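Local atomic coordinates of gluconokinase (Sinorhizobium meliloti, PDB entry 3T61), a protein that probably phosphorylates D-gluconate with ATP to give 6-phospho-D-gluconate, as a P-loop kinase of the GntK family. Residues Arg105-Gly119 with Leu148-Val162. Sequence-based numbering, arbitrary orientation.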
# COMPACT_ATOMS: atom_id res chain seq x y z
N ARG A 105 -13.29 -15.32 11.51
CA ARG A 105 -14.29 -15.68 12.52
C ARG A 105 -13.69 -16.56 13.61
O ARG A 105 -14.06 -16.46 14.77
CB ARG A 105 -15.47 -16.43 11.87
CG ARG A 105 -16.52 -15.53 11.25
CD ARG A 105 -17.44 -16.32 10.32
NE ARG A 105 -18.22 -15.42 9.49
CZ ARG A 105 -18.40 -15.57 8.18
NH1 ARG A 105 -17.86 -16.60 7.54
NH2 ARG A 105 -19.11 -14.68 7.52
N GLU A 106 -12.74 -17.42 13.23
CA GLU A 106 -12.09 -18.30 14.21
C GLU A 106 -11.29 -17.50 15.24
O GLU A 106 -10.96 -18.02 16.30
CB GLU A 106 -11.15 -19.29 13.52
CG GLU A 106 -11.80 -20.12 12.45
CD GLU A 106 -10.92 -21.26 11.97
OE1 GLU A 106 -9.69 -21.09 11.91
OE2 GLU A 106 -11.48 -22.33 11.63
N SER A 107 -10.98 -16.25 14.93
CA SER A 107 -10.21 -15.42 15.85
C SER A 107 -11.12 -14.83 16.92
O SER A 107 -10.66 -14.20 17.87
CB SER A 107 -9.51 -14.29 15.09
OG SER A 107 -8.58 -14.81 14.15
N ALA A 108 -12.42 -15.06 16.77
CA ALA A 108 -13.41 -14.58 17.71
C ALA A 108 -14.70 -15.36 17.45
O ALA A 108 -15.73 -14.79 17.09
CB ALA A 108 -13.65 -13.09 17.51
N PRO A 109 -14.65 -16.70 17.64
CA PRO A 109 -15.77 -17.63 17.43
C PRO A 109 -17.12 -17.13 17.94
O PRO A 109 -17.26 -16.77 19.11
CB PRO A 109 -15.31 -18.89 18.16
CG PRO A 109 -13.83 -18.86 17.97
CD PRO A 109 -13.51 -17.40 18.26
N GLY A 110 -18.10 -17.11 17.04
CA GLY A 110 -19.43 -16.65 17.39
C GLY A 110 -19.50 -15.22 17.87
O GLY A 110 -20.48 -14.83 18.52
N GLY A 111 -18.48 -14.42 17.58
CA GLY A 111 -18.50 -13.03 18.02
C GLY A 111 -18.09 -11.98 17.00
O GLY A 111 -17.90 -10.82 17.36
N LEU A 112 -17.96 -12.36 15.73
CA LEU A 112 -17.55 -11.41 14.70
C LEU A 112 -18.65 -11.01 13.71
O LEU A 112 -19.29 -11.87 13.10
CB LEU A 112 -16.34 -11.96 13.93
CG LEU A 112 -15.72 -11.05 12.87
CD1 LEU A 112 -15.15 -9.81 13.56
CD2 LEU A 112 -14.63 -11.79 12.09
N ALA A 113 -18.84 -9.70 13.54
CA ALA A 113 -19.84 -9.16 12.61
C ALA A 113 -19.19 -8.52 11.39
O ALA A 113 -18.15 -7.86 11.49
CB ALA A 113 -20.72 -8.13 13.32
N PHE A 114 -19.81 -8.71 10.23
CA PHE A 114 -19.33 -8.16 8.97
C PHE A 114 -20.36 -7.19 8.38
O PHE A 114 -21.55 -7.50 8.36
CB PHE A 114 -19.10 -9.28 7.96
CG PHE A 114 -17.81 -10.03 8.14
CD1 PHE A 114 -16.64 -9.60 7.53
CD2 PHE A 114 -17.78 -11.21 8.88
CE1 PHE A 114 -15.45 -10.33 7.64
CE2 PHE A 114 -16.60 -11.95 9.00
CZ PHE A 114 -15.43 -11.51 8.38
N VAL A 115 -19.89 -6.04 7.91
CA VAL A 115 -20.72 -5.04 7.24
C VAL A 115 -20.20 -5.07 5.78
O VAL A 115 -19.07 -4.68 5.50
CB VAL A 115 -20.54 -3.64 7.88
CG1 VAL A 115 -21.21 -2.56 7.03
CG2 VAL A 115 -21.16 -3.62 9.28
N PHE A 116 -21.03 -5.59 4.87
CA PHE A 116 -20.70 -5.72 3.45
C PHE A 116 -21.18 -4.54 2.60
O PHE A 116 -22.37 -4.40 2.33
CB PHE A 116 -21.29 -7.04 2.92
CG PHE A 116 -21.14 -7.24 1.42
CD1 PHE A 116 -19.94 -6.92 0.77
CD2 PHE A 116 -22.19 -7.77 0.67
CE1 PHE A 116 -19.79 -7.13 -0.60
CE2 PHE A 116 -22.06 -7.99 -0.71
CZ PHE A 116 -20.85 -7.67 -1.35
N LEU A 117 -20.24 -3.68 2.21
CA LEU A 117 -20.56 -2.53 1.37
C LEU A 117 -20.49 -3.02 -0.07
O LEU A 117 -19.48 -3.57 -0.47
CB LEU A 117 -19.53 -1.42 1.58
CG LEU A 117 -19.38 -0.89 3.00
CD1 LEU A 117 -18.26 0.14 3.03
CD2 LEU A 117 -20.72 -0.29 3.50
N HIS A 118 -21.56 -2.81 -0.83
CA HIS A 118 -21.59 -3.30 -2.20
C HIS A 118 -22.33 -2.41 -3.21
O HIS A 118 -23.23 -1.63 -2.87
CB HIS A 118 -22.22 -4.69 -2.21
CG HIS A 118 -23.67 -4.68 -1.83
ND1 HIS A 118 -24.68 -4.70 -2.78
CD2 HIS A 118 -24.28 -4.56 -0.63
CE1 HIS A 118 -25.85 -4.59 -2.17
NE2 HIS A 118 -25.64 -4.50 -0.87
N GLY A 119 -21.93 -2.56 -4.47
CA GLY A 119 -22.53 -1.80 -5.55
C GLY A 119 -21.99 -2.40 -6.83
O GLY A 119 -21.06 -3.20 -6.79
N LEU A 148 -14.47 -11.16 -5.55
CA LEU A 148 -15.48 -11.09 -4.49
C LEU A 148 -16.46 -12.26 -4.49
O LEU A 148 -17.09 -12.58 -5.50
CB LEU A 148 -16.29 -9.79 -4.60
CG LEU A 148 -17.50 -9.69 -3.64
CD1 LEU A 148 -17.04 -9.60 -2.20
CD2 LEU A 148 -18.35 -8.49 -3.99
N GLU A 149 -16.56 -12.91 -3.34
CA GLU A 149 -17.49 -14.01 -3.15
C GLU A 149 -18.52 -13.42 -2.20
O GLU A 149 -18.22 -13.17 -1.03
CB GLU A 149 -16.77 -15.20 -2.51
CG GLU A 149 -15.92 -15.98 -3.49
CD GLU A 149 -14.91 -16.88 -2.81
OE1 GLU A 149 -15.22 -17.44 -1.74
OE2 GLU A 149 -13.80 -17.02 -3.35
N ASP A 150 -19.73 -13.19 -2.72
CA ASP A 150 -20.81 -12.60 -1.94
C ASP A 150 -21.01 -13.24 -0.58
O ASP A 150 -21.27 -14.44 -0.47
CB ASP A 150 -22.13 -12.66 -2.73
CG ASP A 150 -23.16 -11.70 -2.18
OD1 ASP A 150 -23.53 -11.83 -0.99
OD2 ASP A 150 -23.61 -10.81 -2.93
N PRO A 151 -20.89 -12.44 0.49
CA PRO A 151 -21.05 -12.92 1.87
C PRO A 151 -22.48 -13.06 2.37
O PRO A 151 -22.72 -13.70 3.39
CB PRO A 151 -20.29 -11.88 2.67
CG PRO A 151 -20.64 -10.61 1.93
CD PRO A 151 -20.48 -11.02 0.47
N ARG A 152 -23.43 -12.46 1.66
CA ARG A 152 -24.82 -12.53 2.08
C ARG A 152 -25.27 -13.96 2.36
O ARG A 152 -25.02 -14.88 1.58
CB ARG A 152 -25.72 -11.84 1.05
CG ARG A 152 -25.64 -10.32 1.21
CD ARG A 152 -26.35 -9.55 0.13
NE ARG A 152 -25.70 -9.69 -1.17
CZ ARG A 152 -25.95 -8.89 -2.20
NH1 ARG A 152 -26.83 -7.90 -2.07
NH2 ARG A 152 -25.33 -9.08 -3.35
N GLY A 153 -25.92 -14.14 3.50
CA GLY A 153 -26.37 -15.46 3.87
C GLY A 153 -25.50 -15.95 5.02
O GLY A 153 -25.99 -16.59 5.95
N GLU A 154 -24.21 -15.63 4.96
CA GLU A 154 -23.27 -16.02 6.01
C GLU A 154 -23.72 -15.38 7.32
O GLU A 154 -24.44 -14.39 7.32
CB GLU A 154 -21.85 -15.58 5.65
CG GLU A 154 -21.25 -16.39 4.49
CD GLU A 154 -19.95 -15.81 3.95
OE1 GLU A 154 -19.23 -15.15 4.73
OE2 GLU A 154 -19.64 -16.04 2.76
N VAL A 155 -23.29 -15.96 8.43
CA VAL A 155 -23.67 -15.48 9.76
C VAL A 155 -23.26 -14.06 10.11
O VAL A 155 -22.25 -13.56 9.63
CB VAL A 155 -23.14 -16.43 10.86
CG1 VAL A 155 -23.76 -17.80 10.69
CG2 VAL A 155 -21.61 -16.52 10.79
N ARG A 156 -24.07 -13.42 10.95
CA ARG A 156 -23.83 -12.07 11.44
C ARG A 156 -23.25 -11.12 10.38
O ARG A 156 -22.24 -10.45 10.61
CB ARG A 156 -22.90 -12.12 12.66
CG ARG A 156 -23.46 -12.94 13.84
CD ARG A 156 -22.47 -13.01 15.00
NE ARG A 156 -21.21 -13.64 14.60
CZ ARG A 156 -21.04 -14.94 14.42
NH1 ARG A 156 -22.05 -15.78 14.61
NH2 ARG A 156 -19.87 -15.42 14.03
N THR A 157 -23.92 -11.07 9.23
CA THR A 157 -23.51 -10.23 8.11
C THR A 157 -24.60 -9.23 7.72
O THR A 157 -25.74 -9.62 7.45
CB THR A 157 -23.16 -11.09 6.88
OG1 THR A 157 -22.17 -12.05 7.24
CG2 THR A 157 -22.62 -10.22 5.75
N VAL A 158 -24.24 -7.96 7.68
CA VAL A 158 -25.16 -6.89 7.30
C VAL A 158 -24.67 -6.32 5.96
O VAL A 158 -23.51 -5.89 5.84
CB VAL A 158 -25.17 -5.77 8.35
CG1 VAL A 158 -26.15 -4.67 7.97
CG2 VAL A 158 -25.52 -6.34 9.70
N ALA A 159 -25.54 -6.35 4.95
CA ALA A 159 -25.19 -5.84 3.63
C ALA A 159 -25.81 -4.47 3.42
O ALA A 159 -26.97 -4.26 3.78
CB ALA A 159 -25.66 -6.81 2.54
N VAL A 160 -25.04 -3.55 2.85
CA VAL A 160 -25.54 -2.20 2.60
C VAL A 160 -25.09 -1.74 1.22
O VAL A 160 -23.91 -1.80 0.90
CB VAL A 160 -25.02 -1.20 3.65
CG1 VAL A 160 -25.69 0.16 3.44
CG2 VAL A 160 -25.30 -1.72 5.05
N ASP A 161 -26.05 -1.28 0.41
CA ASP A 161 -25.74 -0.81 -0.94
C ASP A 161 -25.14 0.59 -0.81
O ASP A 161 -25.56 1.36 0.04
CB ASP A 161 -27.01 -0.77 -1.80
CG ASP A 161 -26.70 -0.74 -3.28
OD1 ASP A 161 -26.22 0.30 -3.78
OD2 ASP A 161 -26.93 -1.77 -3.95
N VAL A 162 -24.17 0.92 -1.65
CA VAL A 162 -23.51 2.22 -1.55
C VAL A 162 -24.09 3.35 -2.40
O VAL A 162 -23.65 4.50 -2.30
CB VAL A 162 -22.00 2.09 -1.87
CG1 VAL A 162 -21.36 1.08 -0.94
CG2 VAL A 162 -21.82 1.69 -3.32
O HOH W 1 -19.59 -13.33 10.90
O HOH W 2 -17.94 -17.94 14.21
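With CG of Phe116 turned anti to the backbone N (chi1 174°), its ring lays one face against Pro151, whose CD stands 3.6 Å from the ring centroid (CH-pi). The rigid proline ring suits a flat aromatic face; CB of His118 covers the opposite face, and Leu148 CD2 meets the edge at Phe116 CZ (3.7 Å). Cutting Phe116 back to alanine would probably leave Pro151 and Leu148 facing a gap and loop 148-152 less firmly seated on the sheet. Strands 113-118 and 157-161 run parallel, the latter at the sheet's edge within this chain. Six backbone hydrogen bonds join the segments, the first and last through Arg156 O and Val162 N, which flank strand 157-161; Leu117 and Val160 face helix 166-187. Just before strand 157-161, Arg156, bent at chi3 (-60°), is long enough to bring NE to Leu112 O (3.0 Å) from above the carbonyl plane; its guanidinium face covers Gly110 CA, where positive phi suits glycine. Arg105 NH2 reaches the anti lone pair of Glu154 OE1 at 2.8 Å, nearly straight (170°). Arg105 also pairs with Asp102, and Glu154 with Arg98 and Arg101, a network likely to keep Glu154 ionised and tie its turn to helix 98-106.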